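Local coordinates for DUF1611 domain-containing protein (Anabaena variabilis, PDB 2OBN) that is of unknown function but probably binds a nucleotide, joining a Rossmann-like domain to a P-loop domain that holds a phosphate ion, at residues W131-E136 against G193-G198; G165-S170 against S184-T189; D199-D204 against E216-R221; P247-S252 against R284-V289. The protein carries 2 engineered substitutions. All coordinates share one frame; numbering follows the deposited sequence.

How the interactions relate
Interactions 1, 2 and 3 form a connected cluster, and interaction 4 packs on interactions 2 and 3 and also touches the second subunit. Interaction 1 joins the Rossmann-like part to helix 191-197 of the P-loop part. It touches interaction 2, whose helix start holds the phosphate, where Leu196 CD1 meets Met167 CE at 3.8 Å. Interaction 3, about 11 Å from interaction 1 between centres, is tied to it by the salt bridge of Arg134 NH2 with Asp204 OD2 (2.9 Å), and to interaction 2 by a probable hydrogen bond from Leu203 N to Thr189 O (3.0 Å). Leu248 of interaction 4 packs its CG 3.6 Å from Leu203 CD2. Interactions 1 and 4 do not touch.

Interaction 1 of 4, residues W131-E136 against G193-G198; sequences WDVRKE and GVMLEG
The seam between the Rossmann-like sheet and the P-loop domain is packed by Trp131 and Val133, at the end of strand 130-132, against Val194 and Met195 on helix 191-197. This strand is an edge strand of its sheet within the chain. The backbone leaves it through a type I turn from Asp132 to Lys135, and the Val133 side chain points toward the helix. Val194 is the common partner. Its CG1 methyl meets Trp131 CZ2 at 3.9 Å, approaching the benzene end of the indole obliquely, and also touches Val133 CG1 at 3.9 Å. The two valines run past each other in opposite directions, so that Val133 CG1 lies equally near Val194 CB.

The two branches of Val133 meet different partners. With CG1 anti to the backbone N (chi1 176°) and spent on Val194, CG2 is left to lie 3.7 Å above the plane of the Trp131 ring, over its centre, in a CH-pi-like arrangement. The same CG2 touches CG of Met195, a selenomethionine, at 3.9 Å, the two side chains crossing at about a right angle. Met195 also touches Thr25 and Leu29, bringing helix 24-32, which lies with the Rossmann-like sheet, into the seam.

Within the turn, Arg134 forms a salt bridge with Asp204. No hydrogen bond links the two segments themselves. A purely apolar join of 212 Å² fixes no donor to an acceptor, so its register rests on the fit of the methyl groups and probably on the flanking salt bridge.

Interaction 2 of 4, residues G165-S170 against S184-T189; sequences GKMSTS and SKFLAT. With PO4 (phosphate ion), chain G.
Phosphate oxygen O4 is gripped by three donors from two successive residues: Gly165 N at 3.2 Å, Lys166 N at 3.0 Å and Lys166 NZ at 2.8 Å. The Lys166 amide points rather straight at it (158°). The lysine chain folds back at chi3 and chi4, which curls CE and NZ round the anion instead of extending away. Met167 N binds O2 at 2.9 Å, and Gly165 N also reaches O3. This is the nest of backbone amides at the start of a P-loop helix, with Gly165 at the N-cap and Ile164 N also bound to the ion. The ion probably comes from the crystallisation liquor, but its place is consistent with a nucleotide phosphate site. A methionine in place of Lys166 would probably leave O4 held by backbone amides alone and the anion without this positive charge.

Behind the anion the first turn is braced by Thr169, whose OG1 and N reach Gly165 O from opposite faces of its carbonyl plane. The other side of this turn packs on Phe186. Ser170 CB meets the ring at its edge, near the plane, 3.7 Å from CE1, while CG of Met167, a selenomethionine, comes obliquely to CZ at 4.0 Å. Ser170 OG is hydrogen-bonded to Thr157 OG1 of strand 153-159.

Strand 153-159, helix 166-179 and strand 184-187, which carries Phe186, make a beta-alpha-beta crossover, with strand 228-231 lying between the two parallel strands. Helix 191-197 packs on the same contact, Leu196 on Met167 and Glu197 on Phe186.

Interaction 3 of 4, residues D199-D204 against E216-R221; sequences DGVALD and EQMVMR
Met218, a selenomethionine, reaches out from helix 208-222 and lays its selenium against the backbone of Gly200 while its methyl turns aside to Val201. SE comes 3.6 Å from Gly200 CA. The chain is extended as far as SE, with CG anti to the backbone N (chi1 -178°), and bends only at its last torsion, which carries CE to Val201 CG1 at 3.9 Å. The two side chains meet obliquely, through the methyl of one and a single branch of the other. Val201 CG1 stands between its own backbone N and carbonyl carbon (chi1 56°), a position that presents it to the helix.

With no side chain at Gly200, SE lies directly on its CA; at the positive phi found here a CB would also press on the carbonyl oxygen of Asp199. Met218 SE lies near Val201 N as well, at 4.1 Å. Ahead of the glycine, Asp199 OD1 accepts the Gly200 amide at 2.7 Å, on the anti side of the carboxylate.

Residues 199-204 belong to the connection between helices 191-197 and 208-222 of the P-loop domain. Val201 and Leu203 make backbone hydrogen bonds with Ala188 and Thr189, carrying the connection alongside the segment that follows strand 184-187. Met218 also touches Leu187 of that strand, and Val201 packs on Ala214 one turn earlier in the helix. Leu203 touches Pro247 and Leu248 of helix 245-252.

Interaction 4 of 4, residues P247-S252 against R284-V289; sequences PLIRGS and RLYETV
Across this contact the Arg250 guanidinium and the Tyr286 ring are each met at an edge. Val289 O lies in the guanidinium plane and takes two hydrogen bonds there, from Arg250 NH1 at 3.0 Å (148° at the hydrogen) and from NH2 at 3.1 Å. Both nitrogens reach this single oxygen end-on, from the same face of its carbonyl plane. At the Tyr286 ring it is Ile249 CD1 that sits at the edge, 4.3 Å from CD1 of the ring.

The same Ile249 methyl touches Val289 CG1 at 4.1 Å, the two side chains crossing at about a right angle. The axes of segments 247-252 and 284-289, on helices 245-252 and 279-291 of the P-loop domain, approach to 11.5 Å with a crossing angle of -41°. Arg250 bends at chi2 (-80°), which brings its head across to the neighbouring helix near its C-terminal end. A leucine in place of Arg250 would probably leave Val289 O without both donors, and Leu237 O of the second subunit without the bond from NH2. Val289 also packs on Val289 of that subunit, while the Tyr286 hydroxyl is hydrogen-bonded to Gly159 O and Leu237 N of its own chain.

Interaction 1 of 4, residues W131-E136 against G193-G198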
loop_
_atom_site.group_PDB
_atom_site.type_symbol
_atom_site.label_atom_id
_atom_site.label_comp_id
_atom_site.label_asym_id
_atom_site.label_seq_id
_atom_site.Cartn_x
_atom_site.Cartn_y
_atom_site.Cartn_z
ATOM N N TRP B 131 -4.602 -17.894 -15.917
ATOM C CA TRP B 131 -3.988 -16.586 -15.637
ATOM C C TRP B 131 -4.550 -15.890 -14.368
ATOM O O TRP B 131 -5.719 -15.465 -14.325
ATOM C CB TRP B 131 -4.112 -15.677 -16.868
ATOM C CG TRP B 131 -3.529 -14.281 -16.718
ATOM C CD1 TRP B 131 -2.445 -13.929 -15.976
ATOM C CD2 TRP B 131 -3.940 -13.087 -17.419
ATOM N NE1 TRP B 131 -2.196 -12.583 -16.110
ATOM C CE2 TRP B 131 -3.092 -12.043 -16.996
ATOM C CE3 TRP B 131 -4.960 -12.794 -18.339
ATOM C CZ2 TRP B 131 -3.222 -10.726 -17.466
ATOM C CZ3 TRP B 131 -5.094 -11.474 -18.804
ATOM C CH2 TRP B 131 -4.233 -10.464 -18.362
ATOM N N ASP B 132 -3.683 -15.775 -13.358
ATOM C CA ASP B 132 -3.983 -15.088 -12.112
ATOM C C ASP B 132 -3.499 -13.664 -12.318
ATOM O O ASP B 132 -2.319 -13.337 -12.107
ATOM C CB ASP B 132 -3.286 -15.762 -10.922
ATOM C CG ASP B 132 -3.811 -17.165 -10.660
ATOM O OD1 ASP B 132 -5.037 -17.382 -10.797
ATOM O OD2 ASP B 132 -3.013 -18.047 -10.279
ATOM N N VAL B 133 -4.434 -12.837 -12.771
ATOM C CA VAL B 133 -4.180 -11.446 -13.114
ATOM C C VAL B 133 -3.551 -10.659 -11.974
ATOM O O VAL B 133 -2.649 -9.867 -12.215
ATOM C CB VAL B 133 -5.503 -10.749 -13.552
ATOM C CG1 VAL B 133 -5.282 -9.244 -13.840
ATOM C CG2 VAL B 133 -6.107 -11.472 -14.756
ATOM N N ARG B 134 -3.999 -10.900 -10.739
ATOM C CA ARG B 134 -3.459 -10.169 -9.597
ATOM C C ARG B 134 -2.031 -10.524 -9.153
ATOM O O ARG B 134 -1.525 -9.917 -8.223
ATOM C CB ARG B 134 -4.439 -10.194 -8.412
ATOM C CG ARG B 134 -5.416 -9.032 -8.430
ATOM C CD ARG B 134 -6.506 -9.215 -7.402
ATOM N NE ARG B 134 -7.239 -7.985 -7.093
ATOM C CZ ARG B 134 -8.528 -7.929 -6.735
ATOM N NH1 ARG B 134 -9.306 -9.001 -6.738
ATOM N NH2 ARG B 134 -9.080 -6.766 -6.438
ATOM N N LYS B 135 -1.368 -11.474 -9.812
ATOM C CA LYS B 135 0.007 -11.837 -9.434
ATOM C C LYS B 135 0.930 -10.617 -9.589
ATOM O O LYS B 135 0.886 -9.927 -10.600
ATOM C CB LYS B 135 0.506 -13.022 -10.271
ATOM C CG LYS B 135 1.861 -13.563 -9.846
ATOM C CD LYS B 135 2.237 -14.810 -10.649
ATOM C CE LYS B 135 3.635 -15.299 -10.268
ATOM N NZ LYS B 135 3.963 -16.614 -10.917
ATOM N N GLU B 136 1.750 -10.358 -8.577
ATOM C CA GLU B 136 2.626 -9.187 -8.560
ATOM C C GLU B 136 3.661 -9.230 -9.686
ATOM O O GLU B 136 4.255 -10.276 -9.936
ATOM C CB GLU B 136 3.327 -9.097 -7.196
ATOM C CG GLU B 136 4.222 -7.896 -7.028
ATOM C CD GLU B 136 4.801 -7.757 -5.631
ATOM O OE1 GLU B 136 4.060 -7.899 -4.631
ATOM O OE2 GLU B 136 6.008 -7.451 -5.548
ATOM N N GLY B 193 -8.800 -3.449 -15.578
ATOM C CA GLY B 193 -8.023 -2.669 -16.525
ATOM C C GLY B 193 -6.981 -3.519 -17.211
ATOM O O GLY B 193 -6.763 -3.379 -18.405
ATOM N N VAL B 194 -6.318 -4.384 -16.441
ATOM C CA VAL B 194 -5.286 -5.277 -16.989
ATOM C C VAL B 194 -5.912 -6.303 -17.933
ATOM O O VAL B 194 -5.323 -6.630 -18.954
ATOM C CB VAL B 194 -4.481 -5.970 -15.874
ATOM C CG1 VAL B 194 -3.522 -7.010 -16.444
ATOM C CG2 VAL B 194 -3.707 -4.933 -15.063
HETATM N N MSE B 195 -7.095 -6.806 -17.583
HETATM C CA MSE B 195 -7.836 -7.730 -18.460
HETATM C C MSE B 195 -8.241 -7.076 -19.777
HETATM O O MSE B 195 -8.218 -7.722 -20.831
HETATM C CB MSE B 195 -9.063 -8.299 -17.752
HETATM C CG MSE B 195 -8.720 -9.448 -16.849
HETATM SE SE MSE B 195 -10.225 -10.152 -15.890
HETATM C CE MSE B 195 -10.122 -9.129 -14.311
ATOM N N LEU B 196 -8.601 -5.796 -19.717
ATOM C CA LEU B 196 -8.931 -5.051 -20.926
ATOM C C LEU B 196 -7.728 -4.791 -21.819
ATOM O O LEU B 196 -7.774 -5.021 -23.023
ATOM C CB LEU B 196 -9.562 -3.701 -20.587
ATOM C CG LEU B 196 -11.027 -3.714 -20.189
ATOM C CD1 LEU B 196 -11.456 -2.292 -19.900
ATOM C CD2 LEU B 196 -11.881 -4.326 -21.300
ATOM N N GLU B 197 -6.665 -4.269 -21.222
ATOM C CA GLU B 197 -5.477 -3.908 -21.980
ATOM C C GLU B 197 -4.575 -5.084 -22.266
ATOM O O GLU B 197 -3.806 -5.046 -23.222
ATOM C CB GLU B 197 -4.689 -2.825 -21.241
ATOM C CG GLU B 197 -5.428 -1.502 -21.168
ATOM C CD GLU B 197 -5.653 -0.884 -22.546
ATOM O OE1 GLU B 197 -4.705 -0.872 -23.360
ATOM O OE2 GLU B 197 -6.775 -0.409 -22.808
ATOM N N GLY B 198 -4.657 -6.116 -21.429
ATOM C CA GLY B 198 -3.800 -7.283 -21.549
ATOM C C GLY B 198 -2.454 -7.037 -20.893
ATOM O O GLY B 198 -1.568 -7.893 -20.963
#

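Interaction 2 of 4, residues G165-S170 against S184-T189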
loop_
_atom_site.group_PDB
_atom_site.type_symbol
_atom_site.label_atom_id
_atom_site.label_comp_id
_atom_site.label_asym_id
_atom_site.label_seq_id
_atom_site.Cartn_x
_atom_site.Cartn_y
_atom_site.Cartn_z
ATOM N N GLY B 165 -16.417 5.332 -11.572
ATOM C CA GLY B 165 -16.107 5.724 -12.948
ATOM C C GLY B 165 -14.710 6.270 -13.198
ATOM O O GLY B 165 -14.487 6.899 -14.223
ATOM N N LYS B 166 -13.777 6.067 -12.272
ATOM C CA LYS B 166 -12.394 6.536 -12.462
ATOM C C LYS B 166 -11.782 5.951 -13.730
ATOM O O LYS B 166 -11.165 6.683 -14.489
ATOM C CB LYS B 166 -11.503 6.218 -11.253
ATOM C CG LYS B 166 -11.876 6.985 -9.975
ATOM C CD LYS B 166 -10.881 6.775 -8.842
ATOM C CE LYS B 166 -10.866 5.331 -8.299
ATOM N NZ LYS B 166 -12.198 4.885 -7.865
HETATM N N MSE B 167 -11.999 4.655 -13.972
HETATM C CA MSE B 167 -11.464 3.982 -15.160
HETATM C C MSE B 167 -12.150 4.501 -16.408
HETATM O O MSE B 167 -11.494 4.783 -17.416
HETATM C CB MSE B 167 -11.638 2.468 -15.091
HETATM C CG MSE B 167 -10.830 1.745 -16.166
HETATM SE SE MSE B 167 -11.093 -0.182 -16.224
HETATM C CE MSE B 167 -12.782 -0.147 -17.029
ATOM N N SER B 168 -13.469 4.601 -16.347
ATOM C CA SER B 168 -14.244 5.159 -17.439
ATOM C C SER B 168 -13.732 6.539 -17.861
ATOM O O SER B 168 -13.586 6.810 -19.056
ATOM C CB SER B 168 -15.719 5.248 -17.041
ATOM O OG SER B 168 -16.209 3.955 -16.776
ATOM N N THR B 169 -13.468 7.391 -16.869
ATOM C CA THR B 169 -12.951 8.743 -17.079
ATOM C C THR B 169 -11.566 8.749 -17.723
ATOM O O THR B 169 -11.302 9.528 -18.652
ATOM C CB THR B 169 -12.896 9.483 -15.736
ATOM O OG1 THR B 169 -14.209 9.527 -15.185
ATOM C CG2 THR B 169 -12.401 10.893 -15.880
ATOM N N SER B 170 -10.676 7.891 -17.234
ATOM C CA SER B 170 -9.326 7.803 -17.803
ATOM C C SER B 170 -9.406 7.350 -19.249
ATOM O O SER B 170 -8.693 7.864 -20.091
ATOM C CB SER B 170 -8.440 6.828 -17.013
ATOM O OG SER B 170 -8.173 7.295 -15.713
ATOM N N SER B 184 -1.449 9.307 -27.250
ATOM C CA SER B 184 -2.008 9.034 -25.923
ATOM C C SER B 184 -1.923 7.558 -25.539
ATOM O O SER B 184 -2.075 6.673 -26.395
ATOM C CB SER B 184 -3.488 9.473 -25.921
ATOM O OG SER B 184 -4.110 9.294 -24.662
ATOM N N LYS B 185 -1.645 7.299 -24.260
ATOM C CA LYS B 185 -1.629 5.941 -23.741
ATOM C C LYS B 185 -2.392 5.824 -22.421
ATOM O O LYS B 185 -2.214 6.646 -21.519
ATOM C CB LYS B 185 -0.222 5.417 -23.505
ATOM C CG LYS B 185 -0.222 3.885 -23.606
ATOM C CD LYS B 185 0.934 3.206 -22.986
ATOM C CE LYS B 185 1.013 1.739 -23.457
ATOM N NZ LYS B 185 -0.281 1.006 -23.580
ATOM N N PHE B 186 -3.230 4.791 -22.331
ATOM C CA PHE B 186 -3.976 4.464 -21.122
ATOM C C PHE B 186 -3.170 3.396 -20.373
ATOM O O PHE B 186 -2.688 2.456 -20.993
ATOM C CB PHE B 186 -5.371 3.945 -21.479
ATOM C CG PHE B 186 -6.087 3.299 -20.321
ATOM C CD1 PHE B 186 -6.725 4.068 -19.369
ATOM C CD2 PHE B 186 -6.099 1.910 -20.178
ATOM C CE1 PHE B 186 -7.360 3.469 -18.274
ATOM C CE2 PHE B 186 -6.725 1.311 -19.103
ATOM C CZ PHE B 186 -7.360 2.100 -18.144
ATOM N N LEU B 187 -3.019 3.555 -19.051
ATOM C CA LEU B 187 -2.269 2.605 -18.199
ATOM C C LEU B 187 -3.167 2.006 -17.139
ATOM O O LEU B 187 -3.747 2.721 -16.335
ATOM C CB LEU B 187 -1.078 3.294 -17.544
ATOM C CG LEU B 187 -0.013 3.774 -18.522
ATOM C CD1 LEU B 187 1.063 4.519 -17.774
ATOM C CD2 LEU B 187 0.572 2.616 -19.292
ATOM N N ALA B 188 -3.281 0.684 -17.159
ATOM C CA ALA B 188 -4.163 -0.047 -16.260
ATOM C C ALA B 188 -3.489 -0.301 -14.926
ATOM O O ALA B 188 -2.314 -0.639 -14.886
ATOM C CB ALA B 188 -4.582 -1.379 -16.892
ATOM N N THR B 189 -4.264 -0.162 -13.851
ATOM C CA THR B 189 -3.780 -0.304 -12.486
ATOM C C THR B 189 -4.652 -1.251 -11.600
ATOM O O THR B 189 -4.444 -1.335 -10.377
ATOM C CB THR B 189 -3.737 1.065 -11.831
ATOM O OG1 THR B 189 -5.059 1.615 -11.835
ATOM C CG2 THR B 189 -2.797 1.993 -12.588
HETATM P P PO4 G . -13.768 2.883 -10.656
HETATM O O1 PO4 G . -13.507 1.751 -9.680
HETATM O O2 PO4 G . -12.617 2.960 -11.651
HETATM O O3 PO4 G . -15.006 2.613 -11.452
HETATM O O4 PO4 G . -13.902 4.203 -9.956
#

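Interaction 3 of 4, residues D199-D204 against E216-R221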
loop_
_atom_site.group_PDB
_atom_site.type_symbol
_atom_site.label_atom_id
_atom_site.label_comp_id
_atom_site.label_asym_id
_atom_site.label_seq_id
_atom_site.Cartn_x
_atom_site.Cartn_y
_atom_site.Cartn_z
ATOM N N ASP B 199 -2.288 -5.874 -20.256
ATOM C CA ASP B 199 -1.043 -5.527 -19.582
ATOM C C ASP B 199 -1.302 -4.396 -18.558
ATOM O O ASP B 199 -2.371 -3.783 -18.540
ATOM C CB ASP B 199 0.010 -5.097 -20.616
ATOM C CG ASP B 199 1.449 -5.368 -20.159
ATOM O OD1 ASP B 199 1.723 -5.444 -18.933
ATOM O OD2 ASP B 199 2.318 -5.512 -21.050
ATOM N N GLY B 200 -0.308 -4.136 -17.721
ATOM C CA GLY B 200 -0.378 -3.121 -16.683
ATOM C C GLY B 200 -0.066 -3.773 -15.360
ATOM O O GLY B 200 0.703 -4.721 -15.321
ATOM N N VAL B 201 -0.662 -3.275 -14.279
ATOM C CA VAL B 201 -0.436 -3.848 -12.952
ATOM C C VAL B 201 -1.684 -3.801 -12.058
ATOM O O VAL B 201 -2.337 -2.784 -11.976
ATOM C CB VAL B 201 0.752 -3.133 -12.219
ATOM C CG1 VAL B 201 0.535 -1.622 -12.118
ATOM C CG2 VAL B 201 0.966 -3.731 -10.831
ATOM N N ALA B 202 -2.014 -4.919 -11.408
ATOM C CA ALA B 202 -3.117 -4.953 -10.449
ATOM C C ALA B 202 -2.526 -4.472 -9.123
ATOM O O ALA B 202 -2.134 -5.274 -8.280
ATOM C CB ALA B 202 -3.675 -6.341 -10.315
ATOM N N LEU B 203 -2.467 -3.155 -8.959
ATOM C CA LEU B 203 -1.813 -2.528 -7.809
ATOM C C LEU B 203 -2.293 -2.953 -6.430
ATOM O O LEU B 203 -1.477 -3.031 -5.513
ATOM C CB LEU B 203 -1.930 -1.010 -7.920
ATOM C CG LEU B 203 -1.171 -0.167 -6.901
ATOM C CD1 LEU B 203 0.319 -0.406 -7.023
ATOM C CD2 LEU B 203 -1.496 1.308 -7.095
ATOM N N ASP B 204 -3.581 -3.263 -6.265
ATOM C CA ASP B 204 -4.091 -3.620 -4.928
ATOM C C ASP B 204 -3.607 -4.971 -4.400
ATOM O O ASP B 204 -3.808 -5.289 -3.224
ATOM C CB ASP B 204 -5.614 -3.470 -4.820
ATOM C CG ASP B 204 -6.398 -4.533 -5.591
ATOM O OD1 ASP B 204 -5.833 -5.487 -6.139
ATOM O OD2 ASP B 204 -7.636 -4.397 -5.630
ATOM N N GLU B 216 5.656 3.362 -10.798
ATOM C CA GLU B 216 6.781 4.030 -11.432
ATOM C C GLU B 216 7.309 3.233 -12.630
ATOM O O GLU B 216 7.543 3.781 -13.692
ATOM C CB GLU B 216 7.907 4.237 -10.422
ATOM C CG GLU B 216 9.065 5.014 -10.950
ATOM C CD GLU B 216 10.142 5.189 -9.921
ATOM O OE1 GLU B 216 10.845 4.203 -9.620
ATOM O OE2 GLU B 216 10.316 6.320 -9.436
ATOM N N GLN B 217 7.481 1.935 -12.437
ATOM C CA GLN B 217 8.001 1.058 -13.477
ATOM C C GLN B 217 7.162 1.096 -14.760
ATOM O O GLN B 217 7.708 1.180 -15.848
ATOM C CB GLN B 217 8.070 -0.375 -12.946
ATOM C CG GLN B 217 8.899 -1.306 -13.765
ATOM C CD GLN B 217 8.628 -2.752 -13.396
ATOM O OE1 GLN B 217 7.484 -3.231 -13.520
ATOM N NE2 GLN B 217 9.677 -3.464 -12.957
HETATM N N MSE B 218 5.850 1.041 -14.628
HETATM C CA MSE B 218 4.964 1.077 -15.792
HETATM C C MSE B 218 5.026 2.436 -16.482
HETATM O O MSE B 218 5.095 2.525 -17.709
HETATM C CB MSE B 218 3.522 0.769 -15.362
HETATM C CG MSE B 218 2.510 0.735 -16.500
HETATM SE SE MSE B 218 0.731 0.215 -15.877
HETATM C CE MSE B 218 0.637 1.518 -14.505
ATOM N N VAL B 219 4.987 3.489 -15.675
ATOM C CA VAL B 219 5.032 4.869 -16.167
ATOM C C VAL B 219 6.362 5.177 -16.871
ATOM O O VAL B 219 6.381 5.885 -17.877
ATOM C CB VAL B 219 4.764 5.861 -15.012
ATOM C CG1 VAL B 219 5.114 7.280 -15.395
ATOM C CG2 VAL B 219 3.273 5.746 -14.545
HETATM N N MSE B 220 7.469 4.654 -16.358
HETATM C CA MSE B 220 8.767 4.864 -17.027
HETATM C C MSE B 220 8.884 4.058 -18.327
HETATM O O MSE B 220 9.636 4.426 -19.217
HETATM C CB MSE B 220 9.927 4.496 -16.103
HETATM C CG MSE B 220 10.054 5.357 -14.869
HETATM SE SE MSE B 220 10.433 7.187 -15.285
HETATM C CE MSE B 220 12.234 7.019 -15.912
ATOM N N ARG B 221 8.135 2.966 -18.428
ATOM C CA ARG B 221 8.167 2.090 -19.592
ATOM C C ARG B 221 7.587 2.738 -20.858
ATOM O O ARG B 221 8.072 2.477 -21.953
ATOM C CB ARG B 221 7.461 0.756 -19.252
ATOM C CG ARG B 221 7.341 -0.260 -20.388
ATOM C CD ARG B 221 7.440 -1.718 -19.896
ATOM N NE ARG B 221 6.737 -1.968 -18.641
#

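Interaction 4 of 4, residues P247-S252 against R284-V289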
loop_
_atom_site.group_PDB
_atom_site.type_symbol
_atom_site.label_atom_id
_atom_site.label_comp_id
_atom_site.label_asym_id
_atom_site.label_seq_id
_atom_site.Cartn_x
_atom_site.Cartn_y
_atom_site.Cartn_z
ATOM N N PRO B 247 0.380 5.274 -3.587
ATOM C CA PRO B 247 1.380 4.840 -4.580
ATOM C C PRO B 247 1.091 5.287 -6.014
ATOM O O PRO B 247 2.026 5.498 -6.774
ATOM C CB PRO B 247 1.362 3.305 -4.467
ATOM C CG PRO B 247 0.094 2.967 -3.720
ATOM C CD PRO B 247 -0.180 4.128 -2.842
ATOM N N LEU B 248 -0.175 5.414 -6.401
ATOM C CA LEU B 248 -0.487 5.925 -7.753
ATOM C C LEU B 248 0.087 7.327 -7.940
ATOM O O LEU B 248 0.764 7.600 -8.927
ATOM C CB LEU B 248 -1.990 5.914 -8.015
ATOM C CG LEU B 248 -2.548 4.511 -8.259
ATOM C CD1 LEU B 248 -4.070 4.510 -8.251
ATOM C CD2 LEU B 248 -2.031 3.935 -9.552
ATOM N N ILE B 249 -0.161 8.190 -6.961
ATOM C CA ILE B 249 0.351 9.561 -6.965
ATOM C C ILE B 249 1.893 9.611 -6.880
ATOM O O ILE B 249 2.541 10.334 -7.621
ATOM C CB ILE B 249 -0.262 10.370 -5.799
ATOM C CG1 ILE B 249 -1.741 10.619 -6.066
ATOM C CG2 ILE B 249 0.461 11.703 -5.620
ATOM C CD1 ILE B 249 -2.502 11.326 -4.927
ATOM N N ARG B 250 2.467 8.852 -5.959
ATOM C CA ARG B 250 3.909 8.862 -5.759
ATOM C C ARG B 250 4.633 8.218 -6.931
ATOM O O ARG B 250 5.634 8.752 -7.435
ATOM C CB ARG B 250 4.256 8.150 -4.449
ATOM C CG ARG B 250 3.748 8.861 -3.201
ATOM C CD ARG B 250 4.658 10.033 -2.799
ATOM N NE ARG B 250 4.138 10.739 -1.629
ATOM C CZ ARG B 250 3.207 11.686 -1.671
ATOM N NH1 ARG B 250 2.709 12.115 -2.832
ATOM N NH2 ARG B 250 2.794 12.233 -0.536
ATOM N N GLY B 251 4.147 7.065 -7.370
ATOM C CA GLY B 251 4.784 6.376 -8.492
ATOM C C GLY B 251 4.701 7.113 -9.822
ATOM O O GLY B 251 5.672 7.152 -10.557
ATOM N N SER B 252 3.552 7.731 -10.108
ATOM C CA SER B 252 3.332 8.393 -11.391
ATOM C C SER B 252 3.763 9.840 -11.432
ATOM O O SER B 252 3.903 10.373 -12.520
ATOM C CB SER B 252 1.862 8.306 -11.800
ATOM O OG SER B 252 1.021 9.040 -10.925
ATOM N N ARG B 284 -8.602 20.041 -1.817
ATOM C CA ARG B 284 -7.480 20.439 -0.965
ATOM C C ARG B 284 -6.713 19.197 -0.447
ATOM O O ARG B 284 -5.484 19.143 -0.498
ATOM C CB ARG B 284 -7.995 21.289 0.199
ATOM C CG ARG B 284 -6.907 21.948 1.028
ATOM N N LEU B 285 -7.449 18.193 0.024
ATOM C CA LEU B 285 -6.835 16.949 0.485
ATOM C C LEU B 285 -5.910 16.348 -0.594
ATOM O O LEU B 285 -4.699 16.180 -0.361
ATOM C CB LEU B 285 -7.915 15.943 0.898
ATOM C CG LEU B 285 -7.504 14.490 1.176
ATOM C CD1 LEU B 285 -6.551 14.394 2.344
ATOM C CD2 LEU B 285 -8.760 13.658 1.400
ATOM N N TYR B 286 -6.459 16.057 -1.773
ATOM C CA TYR B 286 -5.630 15.487 -2.856
ATOM C C TYR B 286 -4.442 16.366 -3.257
ATOM O O TYR B 286 -3.324 15.864 -3.468
ATOM C CB TYR B 286 -6.479 15.114 -4.086
ATOM C CG TYR B 286 -7.198 13.786 -3.909
ATOM C CD1 TYR B 286 -6.504 12.605 -4.043
ATOM C CD2 TYR B 286 -8.547 13.714 -3.594
ATOM C CE1 TYR B 286 -7.114 11.388 -3.876
ATOM C CE2 TYR B 286 -9.183 12.466 -3.425
ATOM C CZ TYR B 286 -8.438 11.313 -3.573
ATOM O OH TYR B 286 -8.982 10.056 -3.433
ATOM N N GLU B 287 -4.662 17.671 -3.337
ATOM C CA GLU B 287 -3.581 18.574 -3.727
ATOM C C GLU B 287 -2.447 18.576 -2.709
ATOM O O GLU B 287 -1.265 18.572 -3.087
ATOM C CB GLU B 287 -4.103 19.985 -4.010
ATOM C CG GLU B 287 -4.841 20.049 -5.343
ATOM C CD GLU B 287 -5.376 21.433 -5.694
ATOM O OE1 GLU B 287 -5.352 22.337 -4.825
ATOM O OE2 GLU B 287 -5.841 21.600 -6.844
ATOM N N THR B 288 -2.817 18.574 -1.432
ATOM C CA THR B 288 -1.858 18.558 -0.332
ATOM C C THR B 288 -1.059 17.253 -0.334
ATOM O O THR B 288 0.159 17.283 -0.102
ATOM C CB THR B 288 -2.577 18.793 1.028
ATOM O OG1 THR B 288 -3.096 20.134 1.061
ATOM C CG2 THR B 288 -1.632 18.601 2.225
ATOM N N VAL B 289 -1.737 16.124 -0.592
ATOM C CA VAL B 289 -1.083 14.810 -0.693
ATOM C C VAL B 289 -0.162 14.781 -1.909
ATOM O O VAL B 289 0.975 14.345 -1.811
ATOM C CB VAL B 289 -2.107 13.635 -0.770
ATOM C CG1 VAL B 289 -1.430 12.289 -1.084
ATOM C CG2 VAL B 289 -2.867 13.502 0.545
#